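Local coordinates for glycosyl hydrolase family 2, TIM barrel domain protein (Parabacteroides merdae ATCC 43184, PDB 6DXU) that probably hydrolyses beta-glucuronides, as a gut bacterial beta-glucuronidase of glycoside hydrolase family 2, at residues R172-I177 and P434-T439; M176-S179 and N185-G188; A447-L452 and E471-I476; G134-N139 and L409-V414. All blocks are in the same frame, centred on the assembly; numbering follows the deposited sequence.

How the contacts relate
From the N terminus, contact 4 opens first, at 134-139 in the sugar binding domain. Next come 172-177 and 176-179, which overlap and open contacts 1 and 2 round one sodium ion. Contact 2 closes almost at once, at 185-188, and so is nested inside the long loop of contact 4. That loop closes at 409-414, on a TIM barrel helix. Contact 1 closes later, at 434-439, so contacts 1 and 4 cross. Both tie the sugar binding domain to the barrel. Contact 3 follows in series and lies wholly within the barrel. Contacts 1 and 2 touch through Ser179 and Asp436, contacts 2 and 4 through Pro178 and Tyr135, contacts 3 and 4 through Leu452 and Leu409.

Contact 1. Residues R172-I177 and P434-T439; sequences RDLEMI and PNDFNT. With NA (sodium ion), chain O.
Leu174 lies across Asp436, the two side chains set at a slant. One methyl, CD2, touches the carboxylate carbon CG of Asp436 at 3.4 Å. The other, CD1, lies 3.7 Å from the backbone O of Asp436. Replacing Leu174 by an alanine would probably open a gap over the carboxylate carbon of Asp436, where CD2 now lies, and beside its backbone O. The Phe437 ring meets both Leu174 and Glu175. Leu174 O lies obliquely to it, 3.3 Å from CZ of Phe437. Glu175 OE2 comes in at the ring edge, 3.4 Å from CE1 of Phe437, carboxylate and ring planes 59° apart. A bend at chi2 (-67°) brings this end of Glu175 back to the ring, while its OE1 bonds Gly398 N. Water 2 donates to both Leu174 O and Asp436 OD2. Water 3 donates to the same OD2 at 3.1 Å and binds the sodium ion. Ser179 OG bonds this oxygen too, and Asp436 OD1 forms a salt bridge with Arg52 of the second subunit. Asp173 O and Met176 O each bind the sodium at 2.4 Å; water 1 and Pro178 O complete the five ligands. Asp173 OD1 accepts from Glu175 N at 2.9 Å, met from above the carboxylate plane. The arrangement is an Asx turn within a type I beta turn, in a sodium-binding loop of the sugar binding domain docked on a TIM barrel loop.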
# COMPACT_ATOMS: atom_id res chain seq x y z
N ARG D 172 1.27 22.59 -5.81
CA ARG D 172 1.77 22.29 -7.14
C ARG D 172 1.91 20.78 -7.30
O ARG D 172 2.30 20.08 -6.36
CB ARG D 172 3.13 22.96 -7.36
CG ARG D 172 3.09 24.46 -7.28
CD ARG D 172 4.48 25.04 -7.33
NE ARG D 172 5.05 25.05 -8.68
CZ ARG D 172 4.85 26.01 -9.57
NH1 ARG D 172 4.08 27.05 -9.29
NH2 ARG D 172 5.46 25.93 -10.75
N ASP D 173 1.57 20.27 -8.48
CA ASP D 173 1.63 18.82 -8.70
C ASP D 173 1.77 18.59 -10.20
O ASP D 173 0.82 18.84 -10.95
CB ASP D 173 0.37 18.16 -8.15
CG ASP D 173 0.39 16.64 -8.26
OD1 ASP D 173 1.30 16.07 -8.92
OD2 ASP D 173 -0.54 16.04 -7.69
N LEU D 174 2.94 18.13 -10.63
CA LEU D 174 3.16 17.89 -12.06
C LEU D 174 2.26 16.79 -12.60
O LEU D 174 2.03 16.74 -13.82
CB LEU D 174 4.63 17.54 -12.30
CG LEU D 174 5.57 18.72 -12.00
CD1 LEU D 174 7.03 18.25 -11.94
CD2 LEU D 174 5.38 19.84 -13.04
N GLU D 175 1.77 15.90 -11.74
CA GLU D 175 0.93 14.77 -12.15
C GLU D 175 -0.55 15.08 -12.03
O GLU D 175 -1.36 14.15 -11.99
CB GLU D 175 1.28 13.51 -11.36
CG GLU D 175 2.71 12.98 -11.56
CD GLU D 175 2.95 12.47 -12.98
OE1 GLU D 175 1.96 12.18 -13.71
OE2 GLU D 175 4.13 12.41 -13.40
N MET D 176 -0.91 16.36 -11.97
CA MET D 176 -2.29 16.79 -11.88
C MET D 176 -2.51 17.91 -12.89
O MET D 176 -1.63 18.77 -13.05
CB MET D 176 -2.61 17.29 -10.45
CG MET D 176 -4.05 17.78 -10.24
SD MET D 176 -4.25 18.59 -8.62
CE MET D 176 -3.46 20.19 -8.93
N ILE D 177 -3.64 17.89 -13.60
CA ILE D 177 -3.95 19.00 -14.49
C ILE D 177 -4.79 20.01 -13.71
O ILE D 177 -5.53 19.60 -12.81
CB ILE D 177 -4.67 18.55 -15.77
CG1 ILE D 177 -6.02 17.89 -15.46
CG2 ILE D 177 -3.77 17.61 -16.55
CD1 ILE D 177 -6.92 17.66 -16.73
N PRO D 434 6.00 22.33 -23.80
CA PRO D 434 6.65 21.27 -23.02
C PRO D 434 7.14 21.71 -21.65
O PRO D 434 6.94 22.86 -21.23
CB PRO D 434 7.85 20.90 -23.90
CG PRO D 434 8.26 22.25 -24.46
CD PRO D 434 6.96 23.03 -24.68
N ASN D 435 7.75 20.76 -20.93
CA ASN D 435 8.67 20.97 -19.81
C ASN D 435 8.06 20.78 -18.42
O ASN D 435 8.72 21.08 -17.42
CB ASN D 435 9.34 22.35 -19.87
CG ASN D 435 10.71 22.35 -19.21
OD1 ASN D 435 11.35 21.30 -19.09
ND2 ASN D 435 11.15 23.51 -18.74
N ASP D 436 6.85 20.23 -18.31
CA ASP D 436 6.50 19.71 -16.98
C ASP D 436 7.13 18.35 -16.71
O ASP D 436 7.07 17.86 -15.57
CB ASP D 436 4.98 19.62 -16.80
CG ASP D 436 4.39 20.86 -16.12
OD1 ASP D 436 5.15 21.81 -15.86
OD2 ASP D 436 3.17 20.87 -15.84
N PHE D 437 7.76 17.74 -17.71
CA PHE D 437 8.41 16.44 -17.59
C PHE D 437 9.74 16.49 -18.32
O PHE D 437 9.96 17.35 -19.18
CB PHE D 437 7.51 15.32 -18.15
CG PHE D 437 6.12 15.33 -17.59
CD1 PHE D 437 5.82 14.60 -16.45
CD2 PHE D 437 5.14 16.14 -18.16
CE1 PHE D 437 4.54 14.66 -15.91
CE2 PHE D 437 3.87 16.19 -17.62
CZ PHE D 437 3.57 15.46 -16.50
N ASN D 438 10.64 15.57 -17.97
CA ASN D 438 11.93 15.54 -18.64
C ASN D 438 11.87 14.90 -20.02
O ASN D 438 12.92 14.77 -20.67
CB ASN D 438 12.99 14.82 -17.79
CG ASN D 438 12.75 13.32 -17.70
OD1 ASN D 438 11.64 12.83 -17.91
ND2 ASN D 438 13.80 12.58 -17.37
N THR D 439 10.70 14.48 -20.48
CA THR D 439 10.52 14.04 -21.86
C THR D 439 9.27 14.70 -22.42
O THR D 439 8.40 15.13 -21.67
CB THR D 439 10.38 12.52 -21.99
OG1 THR D 439 9.23 12.09 -21.24
CG2 THR D 439 11.61 11.80 -21.47
NA NA O . -0.25 20.57 -12.16
O HOH W 1 -0.20 21.93 -10.22
O HOH W 2 1.84 18.76 -15.53
O HOH W 3 1.89 21.37 -13.03

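Contact 2. Residues M176-S179 and N185-G188; sequences MIPS and NIYG. With NA (sodium ion), chain O.
The Pro178 ring presents its CG corner to Ile186, 3.8 Å from Ile186 CD1. The flat ring of Tyr187, further along, has Asn185 CB over one face, near the rim. Both segments belong to the loop between strands 162-169 and 194-199 of the sugar binding domain. The first is a sodium-binding stretch of loop with a cis peptide bond before Pro178. At the hydroxyl end of the Tyr187 ring, Asn185 ND2 makes a weak hydrogen bond to Tyr187 OH. Asp335 bonds the same hydroxyl, and Ser597 bonds Asn185 ND2. The contact across the loop is apolar. The side chains of Pro178 and Ile186 run alongside each other, pointing opposite ways. Ile186 keeps CG1 beside its backbone N (chi1 -54°), and an extended chi2 of 176° carries CD1 on to the sodium-binding stretch. There CD1 meets two backbone carbonyls. It lies 3.5 Å from Pro178 O and 3.6 Å from Ser179 O. The first of these oxygens also binds the sodium ion, at 2.5 Å. Ile186 thus packs a methyl group against a first-shell oxygen, as a second-shell neighbour that gives the ion no ligand. Its own backbone is held from both ends: Tyr86 OH bonds its N and Asn170 ND2 bonds its O. Pro178 and Ile186 are both buried, and no other subunit touches these segments. Ile186 CD1 stops 3.9 Å from the metal-bound water 1 and 4.7 Å from the sodium ion itself.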
# COMPACT_ATOMS: atom_id res chain seq x y z
N MET D 176 -0.91 16.36 -11.97
CA MET D 176 -2.29 16.79 -11.88
C MET D 176 -2.51 17.91 -12.89
O MET D 176 -1.63 18.77 -13.05
CB MET D 176 -2.61 17.29 -10.45
CG MET D 176 -4.05 17.78 -10.24
SD MET D 176 -4.25 18.59 -8.62
CE MET D 176 -3.46 20.19 -8.93
N ILE D 177 -3.64 17.89 -13.60
CA ILE D 177 -3.95 19.00 -14.49
C ILE D 177 -4.79 20.01 -13.71
O ILE D 177 -5.53 19.60 -12.81
CB ILE D 177 -4.67 18.55 -15.77
CG1 ILE D 177 -6.02 17.89 -15.46
CG2 ILE D 177 -3.77 17.61 -16.55
CD1 ILE D 177 -6.92 17.66 -16.73
N PRO D 178 -4.68 21.32 -14.00
CA PRO D 178 -3.80 21.92 -15.02
C PRO D 178 -2.34 22.05 -14.58
O PRO D 178 -2.00 21.82 -13.42
CB PRO D 178 -4.39 23.33 -15.20
CG PRO D 178 -4.90 23.67 -13.84
CD PRO D 178 -5.45 22.36 -13.28
N SER D 179 -1.50 22.45 -15.54
CA SER D 179 -0.08 22.66 -15.31
C SER D 179 0.18 24.04 -14.73
O SER D 179 -0.45 25.03 -15.12
CB SER D 179 0.67 22.52 -16.64
OG SER D 179 2.00 23.00 -16.53
N ASN D 185 -4.01 31.36 -12.32
CA ASN D 185 -3.77 30.79 -11.00
C ASN D 185 -4.53 29.49 -10.84
O ASN D 185 -5.72 29.40 -11.16
CB ASN D 185 -4.22 31.75 -9.90
CG ASN D 185 -3.42 33.02 -9.90
OD1 ASN D 185 -2.22 33.01 -9.69
ND2 ASN D 185 -4.09 34.13 -10.14
N ILE D 186 -3.84 28.49 -10.28
CA ILE D 186 -4.46 27.22 -9.91
C ILE D 186 -4.91 27.40 -8.47
O ILE D 186 -4.18 27.11 -7.51
CB ILE D 186 -3.51 26.04 -10.10
CG1 ILE D 186 -2.99 26.06 -11.54
CG2 ILE D 186 -4.24 24.71 -9.81
CD1 ILE D 186 -1.96 24.97 -11.81
N TYR D 187 -6.12 27.90 -8.31
CA TYR D 187 -6.58 28.44 -7.04
C TYR D 187 -6.92 27.33 -6.06
O TYR D 187 -7.16 26.17 -6.43
CB TYR D 187 -7.81 29.31 -7.28
CG TYR D 187 -7.53 30.72 -7.72
CD1 TYR D 187 -6.58 31.51 -7.06
CD2 TYR D 187 -8.27 31.30 -8.76
CE1 TYR D 187 -6.35 32.84 -7.44
CE2 TYR D 187 -8.06 32.64 -9.15
CZ TYR D 187 -7.10 33.39 -8.49
OH TYR D 187 -6.89 34.69 -8.86
N GLY D 188 -6.96 27.69 -4.78
CA GLY D 188 -7.29 26.74 -3.73
C GLY D 188 -8.49 27.21 -2.93
O GLY D 188 -8.73 28.41 -2.79
NA NA O . -0.25 20.57 -12.16
O HOH W 3 1.89 21.37 -13.03
O HOH W 1 -0.20 21.93 -10.22

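Contact 3. Residues A447-L452 and E471-I476; sequences AFMKEL and EFCNDI
In the TIM barrel, Met449 and Lys450 of helix 442-459 pack on Cys473 and Ile476 in the loop that follows strand 464-468. The helix leads into this strand, so the loop beyond the strand folds back on the helix that came before it. Short turns shape the loop, with Ile476 N bonded to Cys473 O. Ile476 does most of the touching. Its CG2 lies 4.0 Å from Met449 CG and 3.9 Å from Lys450 CD. Its CD1 lies against Met449 CB. Both helix side chains meet Ile476 at a slant. Met449 points CG away from its backbone N (chi1 -174°), then bends at chi2 and chi3, which brings its CE near Cys473 SG. Lys450 gives only its aliphatic chain to this packing. Its NZ turns off to a salt bridge with Asp454 and a hydrogen bond to Leu262 O of the third subunit, and Leu260 of that subunit packs on Ile476. Arg446, one turn earlier on the helix, bonds Phe472 O and forms a salt bridge with Asp475. Beside Ile476, Cys473 SG rests 4.1 Å from Met449 CB.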
# COMPACT_ATOMS: atom_id res chain seq x y z
N ALA D 447 -1.93 9.92 -28.99
CA ALA D 447 -2.70 8.74 -28.60
C ALA D 447 -3.70 9.07 -27.52
O ALA D 447 -4.86 8.62 -27.56
CB ALA D 447 -1.76 7.62 -28.13
N PHE D 448 -3.28 9.87 -26.53
CA PHE D 448 -4.20 10.22 -25.44
C PHE D 448 -5.24 11.22 -25.92
O PHE D 448 -6.39 11.17 -25.49
CB PHE D 448 -3.44 10.76 -24.24
CG PHE D 448 -4.30 10.96 -23.02
CD1 PHE D 448 -4.94 9.87 -22.44
CD2 PHE D 448 -4.53 12.23 -22.50
CE1 PHE D 448 -5.76 10.04 -21.33
CE2 PHE D 448 -5.34 12.40 -21.39
CZ PHE D 448 -5.96 11.31 -20.80
N MET D 449 -4.84 12.16 -26.79
CA MET D 449 -5.82 13.09 -27.36
C MET D 449 -6.91 12.33 -28.12
O MET D 449 -8.09 12.67 -28.02
CB MET D 449 -5.13 14.09 -28.29
CG MET D 449 -6.04 15.20 -28.83
SD MET D 449 -6.38 16.44 -27.57
CE MET D 449 -4.80 17.31 -27.52
N LYS D 450 -6.52 11.29 -28.86
CA LYS D 450 -7.53 10.53 -29.60
C LYS D 450 -8.42 9.75 -28.65
O LYS D 450 -9.63 9.63 -28.88
CB LYS D 450 -6.86 9.58 -30.60
CG LYS D 450 -7.85 8.83 -31.53
CD LYS D 450 -8.77 9.83 -32.24
CE LYS D 450 -9.37 9.25 -33.53
NZ LYS D 450 -10.28 8.08 -33.26
N GLU D 451 -7.85 9.23 -27.56
CA GLU D 451 -8.68 8.54 -26.57
C GLU D 451 -9.74 9.49 -26.01
O GLU D 451 -10.90 9.12 -25.89
CB GLU D 451 -7.82 7.97 -25.45
CG GLU D 451 -8.64 7.20 -24.43
CD GLU D 451 -7.81 6.67 -23.26
OE1 GLU D 451 -8.42 6.19 -22.29
OE2 GLU D 451 -6.57 6.70 -23.32
N LEU D 452 -9.34 10.73 -25.68
CA LEU D 452 -10.30 11.71 -25.17
C LEU D 452 -11.36 12.08 -26.21
O LEU D 452 -12.54 12.19 -25.90
CB LEU D 452 -9.56 12.98 -24.71
CG LEU D 452 -8.60 12.90 -23.53
CD1 LEU D 452 -7.88 14.24 -23.34
CD2 LEU D 452 -9.35 12.53 -22.26
N GLU D 471 -0.55 21.76 -33.31
CA GLU D 471 -0.66 21.47 -34.74
C GLU D 471 -0.52 19.98 -35.03
O GLU D 471 -1.21 19.45 -35.91
CB GLU D 471 0.40 22.27 -35.52
CG GLU D 471 0.19 22.20 -37.03
CD GLU D 471 0.98 23.25 -37.79
OE1 GLU D 471 2.08 23.61 -37.33
OE2 GLU D 471 0.48 23.73 -38.83
N PHE D 472 0.33 19.27 -34.28
CA PHE D 472 0.51 17.85 -34.55
C PHE D 472 -0.67 17.00 -34.06
O PHE D 472 -0.62 15.77 -34.22
CB PHE D 472 1.82 17.33 -33.95
CG PHE D 472 1.90 17.39 -32.44
CD1 PHE D 472 1.35 16.39 -31.65
CD2 PHE D 472 2.59 18.42 -31.81
CE1 PHE D 472 1.45 16.43 -30.26
CE2 PHE D 472 2.69 18.48 -30.43
CZ PHE D 472 2.12 17.49 -29.65
N CYS D 473 -1.71 17.62 -33.50
CA CYS D 473 -2.97 16.94 -33.21
C CYS D 473 -4.13 17.50 -34.04
O CYS D 473 -5.29 17.19 -33.74
CB CYS D 473 -3.31 17.04 -31.72
SG CYS D 473 -2.31 16.01 -30.60
N ASN D 474 -3.85 18.32 -35.06
CA ASN D 474 -4.99 19.00 -35.69
C ASN D 474 -5.83 18.08 -36.58
O ASN D 474 -6.88 18.52 -37.07
CB ASN D 474 -4.53 20.25 -36.47
CG ASN D 474 -3.75 19.93 -37.74
OD1 ASN D 474 -3.40 18.78 -38.02
ND2 ASN D 474 -3.43 20.97 -38.50
N ASP D 475 -5.43 16.82 -36.78
CA ASP D 475 -6.23 15.85 -37.52
C ASP D 475 -7.17 15.05 -36.62
O ASP D 475 -7.96 14.26 -37.13
CB ASP D 475 -5.32 14.87 -38.28
CG ASP D 475 -4.36 14.11 -37.35
OD1 ASP D 475 -3.95 14.67 -36.31
OD2 ASP D 475 -4.01 12.94 -37.64
N ILE D 476 -7.09 15.23 -35.31
CA ILE D 476 -7.83 14.38 -34.38
C ILE D 476 -9.20 14.95 -34.06
O ILE D 476 -10.21 14.24 -34.10
CB ILE D 476 -6.99 14.15 -33.10
CG1 ILE D 476 -5.82 13.20 -33.39
CG2 ILE D 476 -7.86 13.59 -31.97
CD1 ILE D 476 -4.79 13.14 -32.28

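Contact 4. Residues G134-N139 and L409-V414; sequences GYDSWN and LANMIV
Asp136 carries this contact, its carboxylate bonded to the side-chain amide of Asn411. Ahead of it, Tyr135 turns elsewhere, and its ring stacks with that of Tyr368. At Asp136 the chain faces helix 399-416. The CG of Asp136 sits between the backbone N and the carbonyl carbon (chi1 47°), which swings OD2 out to the helix. Asn411 ND2 donates to this oxygen at 2.7 Å, with a nearly straight N-H...O angle of 162°. The donor arrives on the anti side of OD2, slightly out of the carboxylate plane. The oxygen, in turn, lies in the plane of the amide. The two flat groups are turned 35° against each other. Behind the bond, Asp136 CB and Asn411 CB approach to 4.0 Å. The other carboxylate oxygen, OD1, bonds His131 NE2. Next in the chain, Ser137 O bonds Gln415 NE2, a second tie to the same helix. Trp138 then begins strand 138-141, its ring stacked with His131 and Phe112. An alanine in place of Asp136 would remove the carboxylate, and Asn411 ND2 and His131 NE2 would probably both be left without their acceptor. The contact is thus a polar link between the sugar binding domain and a TIM barrel helix. With both oxygens of Asp136 engaged, the pattern is likely to suit an ionised carboxylate, fixed in rotation by partners from two domains.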
# COMPACT_ATOMS: atom_id res chain seq x y z
N GLY D 134 -10.33 20.64 -9.74
CA GLY D 134 -10.82 21.87 -9.18
C GLY D 134 -12.05 22.46 -9.82
O GLY D 134 -12.53 23.50 -9.36
N TYR D 135 -12.60 21.82 -10.86
CA TYR D 135 -13.56 22.50 -11.72
C TYR D 135 -14.81 21.69 -12.02
O TYR D 135 -15.77 22.26 -12.55
CB TYR D 135 -12.88 22.91 -13.04
CG TYR D 135 -11.60 23.66 -12.73
CD1 TYR D 135 -11.64 25.01 -12.37
CD2 TYR D 135 -10.38 23.00 -12.67
CE1 TYR D 135 -10.46 25.69 -12.04
CE2 TYR D 135 -9.21 23.67 -12.34
CZ TYR D 135 -9.25 25.01 -12.03
OH TYR D 135 -8.08 25.67 -11.71
N ASP D 136 -14.85 20.41 -11.68
CA ASP D 136 -16.05 19.62 -11.82
C ASP D 136 -16.82 19.58 -10.50
O ASP D 136 -16.26 19.83 -9.43
CB ASP D 136 -15.73 18.19 -12.32
CG ASP D 136 -14.56 17.51 -11.56
OD1 ASP D 136 -13.78 18.17 -10.82
OD2 ASP D 136 -14.41 16.28 -11.72
N SER D 137 -18.12 19.33 -10.60
CA SER D 137 -18.96 19.17 -9.43
C SER D 137 -18.90 17.71 -8.95
O SER D 137 -18.62 16.80 -9.72
CB SER D 137 -20.40 19.58 -9.76
OG SER D 137 -21.26 19.43 -8.65
N TRP D 138 -19.15 17.52 -7.65
CA TRP D 138 -19.10 16.20 -7.04
C TRP D 138 -19.87 16.28 -5.73
O TRP D 138 -20.13 17.38 -5.23
CB TRP D 138 -17.66 15.72 -6.80
CG TRP D 138 -16.79 16.74 -6.09
CD1 TRP D 138 -16.26 17.88 -6.63
CD2 TRP D 138 -16.34 16.71 -4.72
NE1 TRP D 138 -15.52 18.57 -5.69
CE2 TRP D 138 -15.55 17.86 -4.51
CE3 TRP D 138 -16.51 15.80 -3.67
CZ2 TRP D 138 -14.95 18.14 -3.28
CZ3 TRP D 138 -15.92 16.08 -2.45
CH2 TRP D 138 -15.15 17.24 -2.26
N ASN D 139 -20.24 15.12 -5.19
CA ASN D 139 -21.03 15.15 -3.96
C ASN D 139 -20.67 13.97 -3.08
O ASN D 139 -20.06 12.99 -3.52
CB ASN D 139 -22.53 15.17 -4.26
CG ASN D 139 -22.97 14.05 -5.18
OD1 ASN D 139 -22.79 12.88 -4.86
ND2 ASN D 139 -23.52 14.40 -6.33
N LEU D 409 -13.19 14.99 -18.16
CA LEU D 409 -13.93 15.08 -19.41
C LEU D 409 -15.30 14.44 -19.27
O LEU D 409 -16.32 15.04 -19.65
CB LEU D 409 -13.13 14.43 -20.54
CG LEU D 409 -13.80 14.37 -21.92
CD1 LEU D 409 -14.15 15.77 -22.46
CD2 LEU D 409 -12.95 13.61 -22.93
N ALA D 410 -15.34 13.23 -18.72
CA ALA D 410 -16.62 12.54 -18.53
C ALA D 410 -17.53 13.32 -17.61
O ALA D 410 -18.72 13.49 -17.90
CB ALA D 410 -16.38 11.12 -17.99
N ASN D 411 -16.99 13.84 -16.50
CA ASN D 411 -17.81 14.60 -15.57
C ASN D 411 -18.39 15.84 -16.24
O ASN D 411 -19.58 16.16 -16.07
CB ASN D 411 -16.98 15.01 -14.34
CG ASN D 411 -16.80 13.87 -13.34
OD1 ASN D 411 -17.41 12.81 -13.46
ND2 ASN D 411 -15.93 14.09 -12.34
N MET D 412 -17.58 16.56 -17.02
CA MET D 412 -18.04 17.78 -17.67
C MET D 412 -19.18 17.49 -18.64
O MET D 412 -20.19 18.21 -18.68
CB MET D 412 -16.87 18.46 -18.39
CG MET D 412 -17.27 19.69 -19.17
SD MET D 412 -15.83 20.50 -19.90
CE MET D 412 -15.31 19.30 -21.14
N ILE D 413 -19.02 16.46 -19.46
CA ILE D 413 -20.04 16.12 -20.46
C ILE D 413 -21.31 15.64 -19.77
O ILE D 413 -22.41 16.10 -20.09
CB ILE D 413 -19.50 15.08 -21.45
CG1 ILE D 413 -18.36 15.70 -22.26
CG2 ILE D 413 -20.64 14.57 -22.34
CD1 ILE D 413 -17.63 14.72 -23.16
N VAL D 414 -21.17 14.74 -18.80
CA VAL D 414 -22.33 14.24 -18.06
C VAL D 414 -23.04 15.37 -17.33
O VAL D 414 -24.27 15.46 -17.35
CB VAL D 414 -21.89 13.12 -17.10
CG1 VAL D 414 -22.98 12.83 -16.08
CG2 VAL D 414 -21.53 11.85 -17.87